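Azurocidin (Homo sapiens, PDB 1A7S) binds heparin and bacterial lipopolysaccharide as a neutrophil granule protein of the serine protease fold, killing many Gram-negative bacteria and attracting monocytes and fibroblasts. Local coordinates at residues I1-L15 with R167-V180. Residues are numbered along the deposited sequence; the frame is centred on the assembly and turned at random.
With NAG (2-acetamido-2-deoxy-beta-D-glucopyranose), chain B; EOH (ethanol), chain G; EOH (ethanol), chain L.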
# COMPACT_ATOMS: atom_id res chain seq x y z
N ILE A 1 -7.31 -5.61 7.41
CA ILE A 1 -8.57 -5.42 6.60
C ILE A 1 -9.74 -5.92 7.40
O ILE A 1 -9.70 -7.05 7.88
CB ILE A 1 -8.44 -6.20 5.28
CG1 ILE A 1 -7.24 -5.76 4.40
CG2 ILE A 1 -9.75 -6.20 4.48
CD1 ILE A 1 -7.39 -4.35 3.77
N VAL A 2 -10.77 -5.06 7.48
CA VAL A 2 -12.03 -5.41 8.10
C VAL A 2 -13.05 -5.72 7.04
O VAL A 2 -13.06 -5.10 5.97
CB VAL A 2 -12.50 -4.27 9.06
CG1 VAL A 2 -12.60 -2.94 8.48
CG2 VAL A 2 -13.75 -4.74 9.80
N GLY A 3 -13.89 -6.73 7.28
CA GLY A 3 -14.97 -7.01 6.37
C GLY A 3 -14.56 -7.70 5.12
O GLY A 3 -15.33 -7.67 4.14
N GLY A 4 -13.39 -8.27 5.07
CA GLY A 4 -12.83 -8.90 3.91
C GLY A 4 -12.83 -10.43 3.97
O GLY A 4 -13.34 -11.03 4.88
N ARG A 5 -12.23 -11.00 2.96
CA ARG A 5 -12.07 -12.44 2.75
C ARG A 5 -10.60 -12.81 2.73
O ARG A 5 -9.74 -12.01 2.32
CB ARG A 5 -12.69 -12.79 1.39
CG ARG A 5 -12.66 -14.12 0.84
CD ARG A 5 -13.34 -14.26 -0.53
NE ARG A 5 -14.78 -13.92 -0.36
CZ ARG A 5 -15.55 -13.64 -1.41
NH1 ARG A 5 -15.06 -13.56 -2.65
NH2 ARG A 5 -16.82 -13.35 -1.18
N LYS A 6 -10.29 -14.02 3.15
CA LYS A 6 -8.92 -14.52 3.11
C LYS A 6 -8.49 -14.64 1.66
O LYS A 6 -9.20 -15.20 0.82
CB LYS A 6 -8.89 -15.88 3.78
CG LYS A 6 -7.54 -16.55 3.86
CD LYS A 6 -7.66 -17.89 4.61
CE LYS A 6 -6.34 -18.67 4.52
NZ LYS A 6 -6.49 -19.96 5.28
N ALA A 7 -7.32 -14.06 1.37
CA ALA A 7 -6.73 -14.17 0.04
C ALA A 7 -6.17 -15.57 -0.22
O ALA A 7 -5.87 -16.32 0.74
CB ALA A 7 -5.59 -13.15 -0.12
N ARG A 8 -5.94 -15.90 -1.48
CA ARG A 8 -5.24 -17.09 -1.87
C ARG A 8 -3.78 -16.76 -2.15
O ARG A 8 -3.41 -15.63 -2.43
CB ARG A 8 -5.90 -17.64 -3.15
CG ARG A 8 -7.32 -18.18 -2.71
CD ARG A 8 -8.15 -18.65 -3.77
NE ARG A 8 -7.68 -19.93 -4.34
CZ ARG A 8 -8.41 -20.64 -5.15
NH1 ARG A 8 -9.67 -20.30 -5.42
NH2 ARG A 8 -7.84 -21.62 -5.81
N PRO A 9 -2.90 -17.80 -2.10
CA PRO A 9 -1.50 -17.54 -2.41
C PRO A 9 -1.39 -16.93 -3.81
O PRO A 9 -2.02 -17.38 -4.74
CB PRO A 9 -0.86 -18.91 -2.33
CG PRO A 9 -1.70 -19.66 -1.35
CD PRO A 9 -3.12 -19.17 -1.63
N ARG A 10 -0.61 -15.91 -3.95
CA ARG A 10 -0.26 -15.21 -5.18
C ARG A 10 -1.42 -14.44 -5.72
O ARG A 10 -1.31 -13.93 -6.86
CB ARG A 10 0.31 -16.18 -6.23
CG ARG A 10 1.28 -17.19 -5.71
CD ARG A 10 1.97 -17.96 -6.81
NE ARG A 10 1.07 -18.60 -7.75
CZ ARG A 10 0.48 -19.81 -7.59
NH1 ARG A 10 0.71 -20.52 -6.51
NH2 ARG A 10 -0.26 -20.29 -8.56
N GLN A 11 -2.51 -14.26 -4.96
CA GLN A 11 -3.64 -13.49 -5.51
C GLN A 11 -3.23 -12.02 -5.69
O GLN A 11 -3.74 -11.40 -6.63
CB GLN A 11 -4.82 -13.58 -4.55
CG GLN A 11 -6.08 -12.93 -5.10
CD GLN A 11 -7.29 -13.18 -4.25
OE1 GLN A 11 -7.28 -14.01 -3.29
NE2 GLN A 11 -8.36 -12.42 -4.44
N PHE A 12 -2.40 -11.49 -4.81
CA PHE A 12 -1.89 -10.12 -4.88
C PHE A 12 -0.38 -10.12 -4.84
O PHE A 12 0.27 -9.79 -3.84
CB PHE A 12 -2.45 -9.31 -3.69
CG PHE A 12 -3.97 -9.35 -3.68
CD1 PHE A 12 -4.72 -8.57 -4.50
CD2 PHE A 12 -4.67 -10.18 -2.82
CE1 PHE A 12 -6.09 -8.56 -4.46
CE2 PHE A 12 -6.00 -10.21 -2.75
CZ PHE A 12 -6.76 -9.42 -3.59
N PRO A 13 0.23 -10.54 -5.97
CA PRO A 13 1.68 -10.85 -5.93
C PRO A 13 2.61 -9.63 -5.93
O PRO A 13 3.82 -9.79 -5.77
CB PRO A 13 1.87 -11.73 -7.14
CG PRO A 13 0.80 -11.37 -8.09
CD PRO A 13 -0.36 -10.90 -7.28
N PHE A 14 2.07 -8.44 -6.01
CA PHE A 14 2.78 -7.20 -5.89
C PHE A 14 2.89 -6.72 -4.46
O PHE A 14 3.52 -5.70 -4.20
CB PHE A 14 2.15 -6.12 -6.79
CG PHE A 14 0.66 -6.05 -6.58
CD1 PHE A 14 0.12 -5.45 -5.48
CD2 PHE A 14 -0.22 -6.68 -7.49
CE1 PHE A 14 -1.25 -5.46 -5.22
CE2 PHE A 14 -1.57 -6.69 -7.22
CZ PHE A 14 -2.09 -6.12 -6.11
N LEU A 15 2.20 -7.36 -3.52
CA LEU A 15 2.09 -6.86 -2.19
C LEU A 15 3.41 -6.98 -1.41
O LEU A 15 4.06 -8.04 -1.48
CB LEU A 15 1.04 -7.56 -1.37
CG LEU A 15 -0.36 -7.21 -1.50
CD1 LEU A 15 -1.16 -8.00 -0.45
CD2 LEU A 15 -0.69 -5.71 -1.41
N ARG A 167 -19.05 -2.43 8.26
CA ARG A 167 -17.63 -2.23 8.47
C ARG A 167 -16.84 -3.02 7.43
O ARG A 167 -16.87 -4.22 7.39
CB ARG A 167 -17.19 -2.63 9.86
CG ARG A 167 -17.90 -1.95 11.01
CD ARG A 167 -17.47 -0.53 11.15
NE ARG A 167 -18.01 0.21 12.24
CZ ARG A 167 -19.12 0.96 12.23
NH1 ARG A 167 -19.82 1.20 11.11
NH2 ARG A 167 -19.55 1.49 13.39
N GLY A 168 -16.11 -2.23 6.61
CA GLY A 168 -15.24 -2.86 5.62
C GLY A 168 -14.18 -1.82 5.18
O GLY A 168 -14.51 -0.68 5.03
N GLY A 169 -12.94 -2.29 5.08
CA GLY A 169 -11.88 -1.40 4.65
C GLY A 169 -10.60 -1.64 5.42
O GLY A 169 -10.36 -2.74 5.96
N ILE A 170 -9.73 -0.66 5.48
CA ILE A 170 -8.41 -0.78 6.05
C ILE A 170 -8.40 -0.72 7.54
O ILE A 170 -9.32 -0.17 8.19
CB ILE A 170 -7.47 0.28 5.44
CG1 ILE A 170 -7.84 1.70 5.85
CG2 ILE A 170 -7.38 0.13 3.91
CD1 ILE A 170 -6.97 2.83 5.28
N CYS A 171 -7.37 -1.22 8.16
CA CYS A 171 -7.19 -1.12 9.58
C CYS A 171 -5.74 -1.09 9.96
O CYS A 171 -4.84 -0.94 9.09
CB CYS A 171 -8.05 -2.12 10.32
SG CYS A 171 -8.50 -1.76 12.04
N ASN A 172 -5.37 -1.24 11.20
CA ASN A 172 -3.98 -1.21 11.64
C ASN A 172 -3.18 -2.25 10.89
O ASN A 172 -3.57 -3.38 10.78
CB ASN A 172 -3.92 -1.53 13.14
CG ASN A 172 -4.86 -0.85 14.05
OD1 ASN A 172 -5.25 -1.36 15.06
ND2 ASN A 172 -5.27 0.38 13.75
N GLY A 173 -2.02 -1.83 10.31
CA GLY A 173 -1.17 -2.75 9.56
C GLY A 173 -1.40 -2.68 8.07
O GLY A 173 -0.64 -3.27 7.27
N ASP A 174 -2.48 -2.05 7.64
CA ASP A 174 -2.75 -1.84 6.22
C ASP A 174 -2.18 -0.55 5.69
O ASP A 174 -2.31 -0.30 4.47
CB ASP A 174 -4.23 -1.94 5.93
CG ASP A 174 -4.80 -3.32 6.21
OD1 ASP A 174 -4.14 -4.33 5.86
OD2 ASP A 174 -5.93 -3.36 6.82
N GLY A 175 -1.65 0.34 6.53
CA GLY A 175 -1.09 1.59 5.98
C GLY A 175 -0.09 1.28 4.92
O GLY A 175 0.69 0.34 5.01
N GLY A 176 -0.11 2.07 3.84
CA GLY A 176 0.76 1.85 2.75
C GLY A 176 0.34 0.89 1.71
O GLY A 176 0.88 0.86 0.58
N THR A 177 -0.63 0.02 1.98
CA THR A 177 -1.07 -0.96 0.99
C THR A 177 -1.81 -0.31 -0.15
O THR A 177 -2.47 0.73 0.03
CB THR A 177 -1.89 -2.09 1.70
OG1 THR A 177 -1.66 -3.30 1.01
CG2 THR A 177 -3.36 -1.76 1.76
N PRO A 178 -1.74 -0.82 -1.37
CA PRO A 178 -2.32 -0.13 -2.50
C PRO A 178 -3.82 -0.37 -2.63
O PRO A 178 -4.37 -1.42 -2.33
CB PRO A 178 -1.57 -0.77 -3.69
CG PRO A 178 -1.26 -2.16 -3.23
CD PRO A 178 -0.91 -2.00 -1.76
N LEU A 179 -4.44 0.64 -3.18
CA LEU A 179 -5.84 0.56 -3.68
C LEU A 179 -5.71 0.28 -5.19
O LEU A 179 -5.09 1.09 -5.89
CB LEU A 179 -6.55 1.93 -3.46
CG LEU A 179 -7.97 1.96 -4.06
CD1 LEU A 179 -8.90 1.09 -3.25
CD2 LEU A 179 -8.48 3.41 -4.10
N VAL A 180 -6.29 -0.84 -5.66
CA VAL A 180 -6.20 -1.22 -7.03
C VAL A 180 -7.58 -1.07 -7.69
O VAL A 180 -8.53 -1.67 -7.25
CB VAL A 180 -5.71 -2.67 -7.21
CG1 VAL A 180 -5.67 -3.02 -8.64
CG2 VAL A 180 -4.31 -2.78 -6.56
C1 NAG B . -16.16 -8.64 -5.05
C2 NAG B . -16.60 -9.86 -4.19
C3 NAG B . -16.83 -11.04 -5.12
C4 NAG B . -18.00 -10.58 -6.10
C5 NAG B . -17.35 -9.45 -6.92
C6 NAG B . -18.34 -8.73 -7.81
C7 NAG B . -15.47 -9.96 -1.97
C8 NAG B . -14.22 -10.23 -1.20
N2 NAG B . -15.46 -10.24 -3.30
O3 NAG B . -17.35 -12.11 -4.40
O4 NAG B . -18.17 -11.75 -6.97
O5 NAG B . -17.20 -8.34 -6.01
O6 NAG B . -19.62 -8.75 -7.23
O7 NAG B . -16.43 -9.46 -1.49
C1 EOH G . -4.29 -4.70 -3.41
C2 EOH G . -5.65 -4.93 -3.94
O EOH G . -4.15 -4.09 -2.07
C1 EOH L . -6.09 2.16 10.24
C2 EOH L . -7.25 2.67 9.48
O EOH L . -6.42 1.84 11.64
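V2 and G169 form a single antiparallel, hydrogen-bonded bridge: V2 N donates to G169 O (2.8 Å, 163° at the hydrogen) and G169 N returns a bond to V2 O (3.0 Å). Next to the bridge, the amino terminus meets D174: I1 N makes a salt bridge with D174 OD2 at 2.7 Å. This buried ion pair is the hallmark of activated chymotrypsin-like proteases, retained in this protease homologue. D174 OD2 takes I1 N on its syn lone pair and C171 N, 2.9 Å away, on its anti lone pair, while D174 OD1 accepts from G129 N: three donors on two oxygens, which should hold the carboxylate's rotation. The I1 side chain starts away from 167-180, but with CG1 beside the backbone N (chi1 -60°) and a second bend at chi2 (-70°) its CD1 ends 3.5 Å from D174 OD2. V2 runs alongside R167, CG2 against CB.

A second patch is apolar: L15 CD2 lies 3.7 Å from P178 CD, and the F14 ring meets P178 CG and V180 CG2 obliquely. An ethanol, probably from the crystallisation liquor, lies at the F14 ring edge and hydrogen-bonds to P178 O.

Around these patches, I1 packs on strand 142-148, T177 OG1 is hydrogen-bonded to A126 O of strand 122-127, I170 rests on strand 201-205, and C171 is disulfide-linked to C196.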